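Local coordinates for protein ferredoxin-NADP reductase (Neisseria gonorrhoeae, PDB 5UFA) that probably catalyses electron transfer between NADP(H) and ferredoxin or flavodoxin through a bound FAD, at residues A[151-156]-A[185-190]; A[121-126]-A[228-233]; A[29-34]-A[83-88]. One frame throughout, in Å; residues are numbered along the deposited sequence.

Contact 1: residues A[151-156]-A[185-190]; sequences VNLIHS and FRFVPV. With NAP (NADP nicotinamide-adenine-dinucleotide phosphate), chain E.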
loop_
_atom_site.group_PDB
_atom_site.type_symbol
_atom_site.label_atom_id
_atom_site.label_comp_id
_atom_site.label_asym_id
_atom_site.label_seq_id
_atom_site.Cartn_x
_atom_site.Cartn_y
_atom_site.Cartn_z
ATOM N N VAL A 151 -2.971 15.207 -2.025
ATOM C CA VAL A 151 -2.666 13.785 -2.018
ATOM C C VAL A 151 -3.474 13.176 -0.879
ATOM O O VAL A 151 -3.384 13.638 0.263
ATOM C CB VAL A 151 -1.147 13.547 -1.874
ATOM C CG1 VAL A 151 -0.793 12.096 -1.604
ATOM C CG2 VAL A 151 -0.446 14.031 -3.170
ATOM N N ASN A 152 -4.288 12.167 -1.192
ATOM C CA ASN A 152 -5.275 11.629 -0.260
ATOM C C ASN A 152 -5.101 10.126 -0.109
ATOM O O ASN A 152 -4.853 9.416 -1.091
ATOM C CB ASN A 152 -6.708 11.933 -0.734
ATOM C CG ASN A 152 -6.913 13.402 -1.056
ATOM O OD1 ASN A 152 -7.340 14.190 -0.210
ATOM N ND2 ASN A 152 -6.587 13.780 -2.276
ATOM N N LEU A 153 -5.207 9.639 1.122
ATOM C CA LEU A 153 -5.043 8.220 1.383
ATOM C C LEU A 153 -6.220 7.757 2.220
ATOM O O LEU A 153 -6.397 8.220 3.357
ATOM C CB LEU A 153 -3.703 7.918 2.069
ATOM C CG LEU A 153 -3.397 6.472 2.524
ATOM C CD1 LEU A 153 -3.502 5.471 1.386
ATOM C CD2 LEU A 153 -1.997 6.387 3.107
ATOM N N ILE A 154 -7.034 6.872 1.635
ATOM C CA ILE A 154 -8.168 6.237 2.300
ATOM C C ILE A 154 -7.837 4.763 2.526
ATOM O O ILE A 154 -7.587 4.011 1.571
ATOM C CB ILE A 154 -9.469 6.417 1.501
ATOM C CG1 ILE A 154 -9.938 7.879 1.568
ATOM C CG2 ILE A 154 -10.553 5.488 2.018
ATOM C CD1 ILE A 154 -9.622 8.700 0.382
ATOM N N HIS A 155 -7.840 4.361 3.797
ATOM C CA HIS A 155 -7.392 3.046 4.246
ATOM C C HIS A 155 -8.546 2.321 4.927
ATOM O O HIS A 155 -9.055 2.796 5.947
ATOM C CB HIS A 155 -6.230 3.193 5.227
ATOM C CG HIS A 155 -5.598 1.892 5.615
ATOM N ND1 HIS A 155 -4.994 1.693 6.838
ATOM C CD2 HIS A 155 -5.461 0.730 4.929
ATOM C CE1 HIS A 155 -4.515 0.464 6.886
ATOM N NE2 HIS A 155 -4.786 -0.141 5.741
ATOM N N SER A 156 -8.942 1.167 4.391
ATOM C CA SER A 156 -10.077 0.415 4.929
ATOM C C SER A 156 -9.573 -0.817 5.670
ATOM O O SER A 156 -8.862 -1.650 5.091
ATOM C CB SER A 156 -11.049 -0.005 3.827
ATOM O OG SER A 156 -12.153 -0.710 4.386
ATOM N N PHE A 185 -2.018 17.074 2.336
ATOM C CA PHE A 185 -2.167 15.628 2.424
ATOM C C PHE A 185 -3.285 15.301 3.406
ATOM O O PHE A 185 -3.294 15.816 4.528
ATOM C CB PHE A 185 -0.877 14.964 2.880
ATOM C CG PHE A 185 -1.050 13.523 3.265
ATOM C CD1 PHE A 185 -1.324 12.567 2.307
ATOM C CD2 PHE A 185 -0.954 13.122 4.590
ATOM C CE1 PHE A 185 -1.483 11.242 2.663
ATOM C CE2 PHE A 185 -1.128 11.783 4.945
ATOM C CZ PHE A 185 -1.383 10.849 3.985
ATOM N N ARG A 186 -4.197 14.413 3.004
ATOM C CA ARG A 186 -5.334 14.018 3.822
ATOM C C ARG A 186 -5.293 12.517 4.016
ATOM O O ARG A 186 -5.049 11.768 3.063
ATOM C CB ARG A 186 -6.692 14.381 3.187
ATOM C CG ARG A 186 -7.062 15.848 3.183
ATOM C CD ARG A 186 -6.262 16.563 2.112
ATOM N NE ARG A 186 -6.771 17.891 1.807
ATOM C CZ ARG A 186 -7.577 18.146 0.787
ATOM N NH1 ARG A 186 -7.960 17.156 -0.008
ATOM N NH2 ARG A 186 -8.004 19.385 0.578
ATOM N N PHE A 187 -5.593 12.091 5.243
ATOM C CA PHE A 187 -5.743 10.690 5.604
ATOM C C PHE A 187 -7.161 10.484 6.127
ATOM O O PHE A 187 -7.620 11.226 7.003
ATOM C CB PHE A 187 -4.685 10.290 6.654
ATOM C CG PHE A 187 -4.898 8.920 7.278
ATOM C CD1 PHE A 187 -4.858 7.772 6.513
ATOM C CD2 PHE A 187 -5.125 8.796 8.639
ATOM C CE1 PHE A 187 -5.052 6.535 7.086
ATOM C CE2 PHE A 187 -5.320 7.549 9.224
ATOM C CZ PHE A 187 -5.279 6.423 8.444
ATOM N N VAL A 188 -7.849 9.491 5.575
ATOM C CA VAL A 188 -9.192 9.108 6.011
ATOM C C VAL A 188 -9.206 7.621 6.355
ATOM O O VAL A 188 -9.148 6.773 5.449
ATOM C CB VAL A 188 -10.255 9.425 4.944
ATOM C CG1 VAL A 188 -11.643 8.936 5.402
ATOM C CG2 VAL A 188 -10.276 10.938 4.634
ATOM N N PRO A 189 -9.240 7.255 7.636
ATOM C CA PRO A 189 -9.433 5.846 7.990
ATOM C C PRO A 189 -10.880 5.416 7.821
ATOM O O PRO A 189 -11.819 6.156 8.131
ATOM C CB PRO A 189 -9.005 5.791 9.461
ATOM C CG PRO A 189 -9.273 7.165 9.972
ATOM C CD PRO A 189 -8.963 8.090 8.815
ATOM N N VAL A 190 -11.040 4.197 7.322
ATOM C CA VAL A 190 -12.323 3.527 7.185
ATOM C C VAL A 190 -12.238 2.249 7.996
ATOM O O VAL A 190 -11.359 1.411 7.746
ATOM C CB VAL A 190 -12.650 3.205 5.720
ATOM C CG1 VAL A 190 -13.965 2.438 5.613
ATOM C CG2 VAL A 190 -12.654 4.470 4.862
HETATM P PA NAP E . -9.503 -8.063 4.318
HETATM O O1A NAP E . -9.279 -7.831 2.881
HETATM O O2A NAP E . -10.423 -9.284 4.548
HETATM O O5B NAP E . -10.174 -6.758 5.022
HETATM C C5B NAP E . -9.555 -5.461 4.948
HETATM C C4B NAP E . -10.621 -4.489 4.515
HETATM O O4B NAP E . -11.078 -4.796 3.173
HETATM C C3B NAP E . -11.882 -4.463 5.382
HETATM O O3B NAP E . -12.278 -3.105 5.537
HETATM C C2B NAP E . -12.902 -5.187 4.503
HETATM O O2B NAP E . -14.291 -4.906 4.769
HETATM C C1B NAP E . -12.484 -4.660 3.143
HETATM N N9A NAP E . -13.043 -5.417 2.031
HETATM C C8A NAP E . -13.087 -6.779 1.896
HETATM N N7A NAP E . -13.679 -7.192 0.801
HETATM C C5A NAP E . -14.062 -6.015 0.174
HETATM C C6A NAP E . -14.788 -5.765 -1.006
HETATM N N6A NAP E . -15.267 -6.722 -1.802
HETATM N N1A NAP E . -15.047 -4.477 -1.322
HETATM C C2A NAP E . -14.611 -3.513 -0.503
HETATM N N3A NAP E . -13.919 -3.630 0.635
HETATM C C4A NAP E . -13.676 -4.913 0.920
HETATM O O3 NAP E . -8.089 -8.316 4.997
HETATM P PN NAP E . -7.681 -8.554 6.520
HETATM O O1N NAP E . -6.328 -8.012 6.776
HETATM O O2N NAP E . -8.800 -8.090 7.370
HETATM O O5D NAP E . -7.560 -10.140 6.508
HETATM C C5D NAP E . -6.896 -10.864 7.567
HETATM C C4D NAP E . -7.266 -12.327 7.487
HETATM O O4D NAP E . -8.649 -12.514 7.874
HETATM C C3D NAP E . -7.139 -12.970 6.105
HETATM O O3D NAP E . -6.827 -14.346 6.246
HETATM C C2D NAP E . -8.554 -12.841 5.553
HETATM O O2D NAP E . -8.821 -13.742 4.483
HETATM C C1D NAP E . -9.357 -13.122 6.821
HETATM N N1N NAP E . -10.762 -12.525 6.781
HETATM C C2N NAP E . -10.857 -11.281 7.280
HETATM C C3N NAP E . -12.068 -10.618 7.257
HETATM C C7N NAP E . -12.157 -9.196 7.716
HETATM O O7N NAP E . -13.245 -8.640 7.740
HETATM N N7N NAP E . -11.039 -8.596 8.099
HETATM C C4N NAP E . -13.175 -11.271 6.731
HETATM C C5N NAP E . -13.046 -12.553 6.225
HETATM C C6N NAP E . -11.822 -13.171 6.258
HETATM P P2B NAP E . -15.137 -5.891 5.748
HETATM O O1X NAP E . -14.545 -5.793 7.119
HETATM O O2X NAP E . -16.584 -5.399 5.610
HETATM O O3X NAP E . -15.033 -7.325 5.211
#
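Asn152 and Arg186 sit side by side on one face of two parallel strands, 151-156 and 185-190, their side chains pointing the same way. The arginine folds back at chi2 (76°), bringing its guanidinium to the amide: NH1 donates to OD1 of Asn152 at 3.0 Å. The acceptor lies in the guanidinium plane, at its edge, and the donor meets a lone pair of OD1 in the carbonyl plane, though the two flat groups are turned 54° apart. NH1 of Arg186 also reaches Thr220 OG1, and ND2 of Asn152 bonds to Leu123 O on the next strand, so both ends of the amide are held. Further along this face Ile154 runs alongside Val188, CG1 to CB 3.7 Å, while its other branch, CG2, crosses to CG2 of Val190 at 3.7 Å; helix 213-218 covers the isoleucine.

The reverse face carries two phenylalanines, with Val151, Leu153, His155 and Pro189. With CG anti to the backbone N (chi1 168°), the Phe185 ring leans towards the partner strand, where CE1 comes 4.0 Å from Leu153 CB. Phe187 tilts the same way and takes CB of His155 at its ring edge, CE1 to CB 4.0 Å, and CD of Pro189 lies above one face, offset toward the rim. Leu169 and Leu172 of helix 166-173 pack onto this side.

Five backbone bonds join the strands in the parallel pattern, from Arg186 N to Val151 O through Val190 N to His155 O (2.8 Å). At the C-terminal end Ser156 OG shares a 2.7 Å hydrogen bond with O3B of NADP. The chemistry thus passes from the Asn152-Arg186 pair through a greasy middle to one of several hydroxyls, Thr192 and Ser158 among them, that hydrogen-bond to NADP, as expected of a Rossmann-like nucleotide-binding sheet.

Contact 2: residues A[121-126]-A[228-233]; sequences KDLVML and RFMICG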
loop_
_atom_site.group_PDB
_atom_site.type_symbol
_atom_site.label_atom_id
_atom_site.label_comp_id
_atom_site.label_asym_id
_atom_site.label_seq_id
_atom_site.Cartn_x
_atom_site.Cartn_y
_atom_site.Cartn_z
ATOM N N LYS A 121 -5.274 17.026 -10.608
ATOM C CA LYS A 121 -5.164 17.937 -9.482
ATOM C C LYS A 121 -5.037 17.187 -8.160
ATOM O O LYS A 121 -4.230 17.564 -7.303
ATOM C CB LYS A 121 -6.381 18.872 -9.472
ATOM C CG LYS A 121 -6.197 20.178 -8.714
ATOM C CD LYS A 121 -7.452 21.060 -8.762
ATOM C CE LYS A 121 -8.298 20.944 -7.483
ATOM N NZ LYS A 121 -9.439 19.956 -7.543
ATOM N N ASP A 122 -5.760 16.081 -8.009
ATOM C CA ASP A 122 -5.921 15.427 -6.723
ATOM C C ASP A 122 -5.638 13.939 -6.871
ATOM O O ASP A 122 -6.287 13.261 -7.673
ATOM C CB ASP A 122 -7.334 15.660 -6.193
ATOM C CG ASP A 122 -7.721 17.102 -6.237
ATOM O OD1 ASP A 122 -7.082 17.871 -5.508
ATOM O OD2 ASP A 122 -8.644 17.476 -6.996
ATOM N N LEU A 123 -4.660 13.437 -6.121
ATOM C CA LEU A 123 -4.352 12.015 -6.101
ATOM C C LEU A 123 -5.091 11.366 -4.935
ATOM O O LEU A 123 -4.971 11.819 -3.786
ATOM C CB LEU A 123 -2.840 11.781 -5.986
ATOM C CG LEU A 123 -2.326 10.325 -6.017
ATOM C CD1 LEU A 123 -2.530 9.744 -7.390
ATOM C CD2 LEU A 123 -0.847 10.197 -5.612
ATOM N N VAL A 124 -5.852 10.313 -5.226
ATOM C CA VAL A 124 -6.593 9.570 -4.206
ATOM C C VAL A 124 -6.124 8.120 -4.243
ATOM O O VAL A 124 -6.309 7.430 -5.253
ATOM C CB VAL A 124 -8.116 9.648 -4.418
ATOM C CG1 VAL A 124 -8.875 8.816 -3.337
ATOM C CG2 VAL A 124 -8.577 11.089 -4.441
ATOM N N MET A 125 -5.512 7.666 -3.157
ATOM C CA MET A 125 -5.081 6.278 -3.016
ATOM C C MET A 125 -6.084 5.521 -2.133
ATOM O O MET A 125 -6.347 5.929 -0.999
ATOM C CB MET A 125 -3.670 6.218 -2.433
ATOM C CG MET A 125 -2.618 6.925 -3.293
ATOM S SD MET A 125 -1.048 7.284 -2.456
ATOM C CE MET A 125 -1.542 8.385 -1.149
ATOM N N LEU A 126 -6.649 4.434 -2.660
ATOM C CA LEU A 126 -7.652 3.620 -1.972
ATOM C C LEU A 126 -7.092 2.223 -1.703
ATOM O O LEU A 126 -6.706 1.508 -2.638
ATOM C CB LEU A 126 -8.928 3.527 -2.810
ATOM C CG LEU A 126 -9.538 4.851 -3.296
ATOM C CD1 LEU A 126 -10.520 4.626 -4.422
ATOM C CD2 LEU A 126 -10.240 5.558 -2.128
ATOM N N ARG A 228 -7.209 11.545 -9.834
ATOM C CA ARG A 228 -6.452 10.376 -10.262
ATOM C C ARG A 228 -6.444 9.361 -9.129
ATOM O O ARG A 228 -6.061 9.696 -8.001
ATOM C CB ARG A 228 -5.032 10.774 -10.648
ATOM C CG ARG A 228 -4.997 11.790 -11.775
ATOM C CD ARG A 228 -5.568 11.254 -13.097
ATOM N NE ARG A 228 -5.560 12.292 -14.135
ATOM C CZ ARG A 228 -6.563 13.137 -14.359
ATOM N NH1 ARG A 228 -7.679 13.060 -13.647
ATOM N NH2 ARG A 228 -6.453 14.061 -15.305
ATOM N N PHE A 229 -6.848 8.126 -9.441
ATOM C CA PHE A 229 -7.067 7.065 -8.463
ATOM C C PHE A 229 -6.016 5.965 -8.534
ATOM O O PHE A 229 -5.706 5.460 -9.616
ATOM C CB PHE A 229 -8.434 6.410 -8.658
ATOM C CG PHE A 229 -9.560 7.211 -8.140
ATOM C CD1 PHE A 229 -9.873 7.173 -6.787
ATOM C CD2 PHE A 229 -10.329 7.989 -8.987
ATOM C CE1 PHE A 229 -10.931 7.927 -6.279
ATOM C CE2 PHE A 229 -11.398 8.733 -8.491
ATOM C CZ PHE A 229 -11.703 8.696 -7.136
ATOM N N MET A 230 -5.539 5.545 -7.360
ATOM C CA MET A 230 -4.743 4.337 -7.183
ATOM C C MET A 230 -5.547 3.386 -6.310
ATOM O O MET A 230 -6.135 3.813 -5.310
ATOM C CB MET A 230 -3.419 4.605 -6.462
ATOM C CG MET A 230 -2.681 5.878 -6.813
ATOM S SD MET A 230 -1.825 5.766 -8.369
ATOM C CE MET A 230 -0.546 4.573 -8.001
ATOM N N ILE A 231 -5.546 2.097 -6.651
ATOM C CA ILE A 231 -6.277 1.091 -5.882
ATOM C C ILE A 231 -5.357 -0.073 -5.567
ATOM O O ILE A 231 -4.809 -0.699 -6.480
ATOM C CB ILE A 231 -7.519 0.564 -6.617
ATOM C CG1 ILE A 231 -8.271 1.698 -7.341
ATOM C CG2 ILE A 231 -8.429 -0.148 -5.608
ATOM C CD1 ILE A 231 -9.448 1.214 -8.183
ATOM N N CYS A 232 -5.238 -0.411 -4.284
ATOM C CA CYS A 232 -4.463 -1.590 -3.913
ATOM C C CYS A 232 -5.071 -2.261 -2.692
ATOM O O CYS A 232 -5.189 -1.663 -1.619
ATOM C CB CYS A 232 -3.012 -1.229 -3.650
ATOM S SG CYS A 232 -2.024 -2.673 -3.153
ATOM N N GLY A 233 -5.400 -3.528 -2.830
ATOM C CA GLY A 233 -5.888 -4.235 -1.666
ATOM C C GLY A 233 -6.515 -5.545 -2.056
ATOM O O GLY A 233 -6.111 -6.176 -3.041
#
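Arg228 N donates to Asp122 O at 2.9 Å, the first of five nearly straight main-chain hydrogen bonds that zip strand 122-126 to strand 228-233. Val124 N follows on Arg228 O, Met230 N on Val124 O, Leu126 N on Met230 O at 2.8 Å, and Cys232 N closes the row on Leu126 O. This alternation is that of a parallel pair, whose short axes run 15° apart.

Apolar contacts divide between the two faces. On one, the Phe229 ring leans across to its neighbours: CE1 lies 3.7 Å from Val124 CG1, and CD1 3.5 Å from Leu126 CD1, the leucine crossing it at a slant. On the other, Met125 and Met230 run side by side and touch through their CG methylenes at 3.7 Å. Met230 CG also meets Leu123 CD1 at 3.9 Å, and bends at chi2 and chi3 turn the end of the chain away.

Charge gathers at the N-terminal end. Within 121-126, Lys121 NZ forms a salt bridge with Asp122 OD2 at 2.7 Å, on its syn lone pair; Arg228 forms one with Asp119.

Both are central strands of the parallel, Rossmann-like NADP-domain sheet, with 150-157 beyond the first and 261-265 beyond the second. Helix 235-247 covers Leu126, Phe229 and Ile231, and Tyr250, just beyond it, meets Phe229 edge-to-face; Phe135 of helix 133-138 packs on both methionines.

Contact 3: residues A[29-34]-A[83-88]; sequences TPKLIT and LIQDGP. With FAD (flavin-adenine dinucleotide), chain D.
Leu83 meets segment 29-34 with both its backbone and its side chain. Its N-H points almost straight at Lys31 O (2.7 Å, 178° at the hydrogen), the sole hydrogen bond between the segments. The side chain then spreads over the same stretch: CG lies 3.6 Å from Lys31 O, CD1 reaches Pro30 O at 3.7 Å, and CD2 meets CD1 of Ile33 at 4.1 Å, the two side chains crossing at about a right angle. Ile33 reaches it with CG1 between its backbone N and carbonyl carbon (chi1 67°). Phe93 of helix 88-95 touches both.

One shell out, Thr29 OG1 accepts from Lys31 N at 3.1 Å, an ST turn consistent with the bend that leaves the Lys31 carbonyl facing Leu83. In the other segment a type II turn from Ile84 to Gly87, closed by Gly87 N on Ile84 O, swings the chain towards the FAD. Ile84 points away from 29-34 and lays CD1 against the adenine, 3.4 Å from C4A of FAD. Gly87 CA comes 3.1 Å from O1P of FAD, so the backbone itself lies against the phosphate; Gly87 is also the N-cap of helix 88-95, whose Met89 and Ser90 hydrogen-bond to FAD.

A single strong backbone bond with a small apolar patch therefore joins the turn leading into strand 32-38, and Ile33 at its start, to the root of a loop moulded round the cofactor's adenine and diphosphate.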
loop_
_atom_site.group_PDB
_atom_site.type_symbol
_atom_site.label_atom_id
_atom_site.label_comp_id
_atom_site.label_asym_id
_atom_site.label_seq_id
_atom_site.Cartn_x
_atom_site.Cartn_y
_atom_site.Cartn_z
ATOM N N THR A 29 0.162 -5.953 16.532
ATOM C CA THR A 29 -0.910 -6.736 17.136
ATOM C C THR A 29 -0.502 -8.196 16.982
ATOM O O THR A 29 0.511 -8.481 16.331
ATOM C CB THR A 29 -2.267 -6.484 16.462
ATOM O OG1 THR A 29 -2.326 -7.183 15.199
ATOM C CG2 THR A 29 -2.532 -4.973 16.265
ATOM N N PRO A 30 -1.240 -9.149 17.544
ATOM C CA PRO A 30 -0.910 -10.557 17.281
ATOM C C PRO A 30 -0.937 -10.949 15.804
ATOM O O PRO A 30 -0.362 -11.986 15.458
ATOM C CB PRO A 30 -1.962 -11.318 18.095
ATOM C CG PRO A 30 -2.298 -10.393 19.215
ATOM C CD PRO A 30 -2.188 -9.004 18.667
ATOM N N LYS A 31 -1.596 -10.189 14.919
ATOM C CA LYS A 31 -1.695 -10.579 13.517
ATOM C C LYS A 31 -1.008 -9.626 12.550
ATOM O O LYS A 31 -0.959 -9.926 11.345
ATOM C CB LYS A 31 -3.162 -10.737 13.085
ATOM C CG LYS A 31 -3.955 -11.750 13.896
ATOM C CD LYS A 31 -3.372 -13.167 13.836
ATOM C CE LYS A 31 -4.306 -14.175 14.529
ATOM N NZ LYS A 31 -3.632 -15.434 14.988
ATOM N N LEU A 32 -0.523 -8.479 13.025
ATOM C CA LEU A 32 0.029 -7.426 12.183
ATOM C C LEU A 32 1.457 -7.137 12.613
ATOM O O LEU A 32 1.709 -6.817 13.780
ATOM C CB LEU A 32 -0.814 -6.150 12.266
ATOM C CG LEU A 32 -2.238 -6.378 11.781
ATOM C CD1 LEU A 32 -3.103 -5.135 12.042
ATOM C CD2 LEU A 32 -2.184 -6.796 10.293
ATOM N N ILE A 33 2.382 -7.242 11.676
ATOM C CA ILE A 33 3.779 -6.974 11.950
ATOM C C ILE A 33 4.336 -6.054 10.878
ATOM O O ILE A 33 3.877 -6.041 9.729
ATOM C CB ILE A 33 4.623 -8.275 12.031
ATOM C CG1 ILE A 33 4.697 -8.962 10.657
ATOM C CG2 ILE A 33 4.111 -9.175 13.126
ATOM C CD1 ILE A 33 5.750 -10.078 10.559
ATOM N N THR A 34 5.340 -5.276 11.274
ATOM C CA THR A 34 6.275 -4.666 10.343
ATOM C C THR A 34 7.653 -5.222 10.659
ATOM O O THR A 34 7.885 -5.749 11.747
ATOM C CB THR A 34 6.277 -3.130 10.417
ATOM O OG1 THR A 34 6.495 -2.696 11.765
ATOM C CG2 THR A 34 4.967 -2.553 9.886
ATOM N N LEU A 83 -0.450 -11.616 9.241
ATOM C CA LEU A 83 -0.214 -13.036 9.504
ATOM C C LEU A 83 -1.478 -13.836 9.206
ATOM O O LEU A 83 -2.516 -13.637 9.851
ATOM C CB LEU A 83 0.242 -13.247 10.942
ATOM C CG LEU A 83 1.516 -12.491 11.325
ATOM C CD1 LEU A 83 1.961 -12.879 12.739
ATOM C CD2 LEU A 83 2.629 -12.734 10.302
ATOM N N ILE A 84 -1.392 -14.735 8.229
ATOM C CA ILE A 84 -2.546 -15.508 7.792
ATOM C C ILE A 84 -2.597 -16.816 8.555
ATOM O O ILE A 84 -1.645 -17.608 8.519
ATOM C CB ILE A 84 -2.506 -15.785 6.279
ATOM C CG1 ILE A 84 -2.350 -14.496 5.469
ATOM C CG2 ILE A 84 -3.780 -16.521 5.866
ATOM C CD1 ILE A 84 -3.489 -13.480 5.662
ATOM N N GLN A 85 -3.741 -17.076 9.173
ATOM C CA GLN A 85 -3.971 -18.343 9.838
ATOM C C GLN A 85 -3.664 -19.494 8.892
ATOM O O GLN A 85 -4.169 -19.542 7.768
ATOM C CB GLN A 85 -5.421 -18.391 10.312
ATOM C CG GLN A 85 -5.844 -19.671 11.014
ATOM C CD GLN A 85 -5.482 -19.693 12.470
ATOM O OE1 GLN A 85 -5.309 -18.641 13.087
ATOM N NE2 GLN A 85 -5.429 -20.886 13.052
ATOM N N ASP A 86 -2.792 -20.392 9.332
ATOM C CA ASP A 86 -2.358 -21.555 8.563
ATOM C C ASP A 86 -1.602 -21.190 7.281
ATOM O O ASP A 86 -1.382 -22.069 6.431
ATOM C CB ASP A 86 -3.533 -22.473 8.205
ATOM C CG ASP A 86 -4.313 -22.921 9.410
ATOM O OD1 ASP A 86 -3.691 -23.367 10.406
ATOM O OD2 ASP A 86 -5.560 -22.817 9.346
ATOM N N GLY A 87 -1.212 -19.924 7.094
ATOM C CA GLY A 87 -0.372 -19.562 5.974
ATOM C C GLY A 87 1.047 -20.081 6.154
ATOM O O GLY A 87 1.645 -19.986 7.238
ATOM N N PRO A 88 1.610 -20.661 5.095
ATOM C CA PRO A 88 3.004 -21.137 5.190
ATOM C C PRO A 88 3.992 -20.014 5.461
ATOM O O PRO A 88 4.891 -20.173 6.303
ATOM C CB PRO A 88 3.244 -21.807 3.829
ATOM C CG PRO A 88 1.900 -22.040 3.267
ATOM C CD PRO A 88 0.997 -20.980 3.800
HETATM P PA FAD D . -0.875 -17.756 1.453
HETATM O O1A FAD D . -0.877 -19.202 1.104
HETATM O O2A FAD D . 0.139 -17.036 0.512
HETATM O O5B FAD D . -2.305 -17.044 1.366
HETATM C C5B FAD D . -3.451 -17.692 1.948
HETATM C C4B FAD D . -4.650 -16.793 1.784
HETATM O O4B FAD D . -4.601 -15.727 2.754
HETATM C C3B FAD D . -4.731 -16.077 0.448
HETATM O O3B FAD D . -5.268 -16.904 -0.580
HETATM C C2B FAD D . -5.633 -14.896 0.779
HETATM O O2B FAD D . -7.002 -15.280 0.714
HETATM C C1B FAD D . -5.161 -14.545 2.200
HETATM N N9A FAD D . -4.157 -13.477 2.252
HETATM C C8A FAD D . -2.830 -13.572 1.923
HETATM N N7A FAD D . -2.157 -12.459 2.090
HETATM C C5A FAD D . -3.107 -11.569 2.567
HETATM C C6A FAD D . -3.023 -10.230 2.990
HETATM N N6A FAD D . -1.888 -9.526 3.016
HETATM N N1A FAD D . -4.151 -9.640 3.440
HETATM C C2A FAD D . -5.280 -10.353 3.461
HETATM N N3A FAD D . -5.478 -11.619 3.091
HETATM C C4A FAD D . -4.347 -12.177 2.660
HETATM N N1 FAD D . 1.049 -9.536 1.921
HETATM C C2 FAD D . 1.249 -8.674 2.953
HETATM O O2 FAD D . 0.873 -8.947 4.096
HETATM N N3 FAD D . 1.841 -7.442 2.715
HETATM C C4 FAD D . 2.240 -6.958 1.480
HETATM O O4 FAD D . 2.776 -5.852 1.388
HETATM C C4X FAD D . 1.958 -7.870 0.376
HETATM N N5 FAD D . 2.155 -7.446 -0.838
HETATM C C5X FAD D . 1.780 -8.277 -1.884
HETATM C C6 FAD D . 1.979 -7.841 -3.195
HETATM C C7 FAD D . 1.668 -8.658 -4.277
HETATM C C7M FAD D . 1.953 -8.182 -5.675
HETATM C C8 FAD D . 1.132 -9.935 -4.050
HETATM C C8M FAD D . 0.829 -10.859 -5.207
HETATM C C9 FAD D . 0.910 -10.363 -2.745
HETATM C C9A FAD D . 1.230 -9.549 -1.664
HETATM N N10 FAD D . 1.037 -9.964 -0.340
HETATM C C10 FAD D . 1.376 -9.143 0.703
HETATM C "C1'" FAD D . 0.710 -11.369 -0.091
HETATM C "C2'" FAD D . 1.933 -12.169 0.331
HETATM O "O2'" FAD D . 2.786 -12.370 -0.799
HETATM C "C3'" FAD D . 1.509 -13.506 0.941
HETATM O "O3'" FAD D . 0.421 -14.020 0.170
HETATM C "C4'" FAD D . 1.124 -13.392 2.421
HETATM O "O4'" FAD D . 2.279 -13.006 3.175
HETATM C "C5'" FAD D . 0.530 -14.658 3.005
HETATM O "O5'" FAD D . 1.406 -15.749 2.656
HETATM P P FAD D . 1.129 -17.145 3.406
HETATM O O1P FAD D . 1.198 -17.096 4.890
HETATM O O2P FAD D . 2.095 -18.172 2.872
HETATM O O3P FAD D . -0.337 -17.563 2.940
#

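In the fold
Contact 3 comes first along the chain and belongs to the antiparallel FAD-binding part, where it joins the start of strand 32-38 to the loop that follows strand 76-82. Contacts 1 and 2 share the parallel nucleotide-binding sheet; their centres are 10 Å apart, and they adjoin because strands 122-128 and 150-157 are neighbours, with both strands of contact 1 falling in sequence between those of contact 2. Contact 3 touches neither: its centre lies about 24 Å from contact 1 and 26 Å from contact 2. FAD lies against contact 3; NADP is bonded by Ser156 of contact 1 and also touches Ile84 of contact 3, the two-domain layout of ferredoxin-NADP reductases.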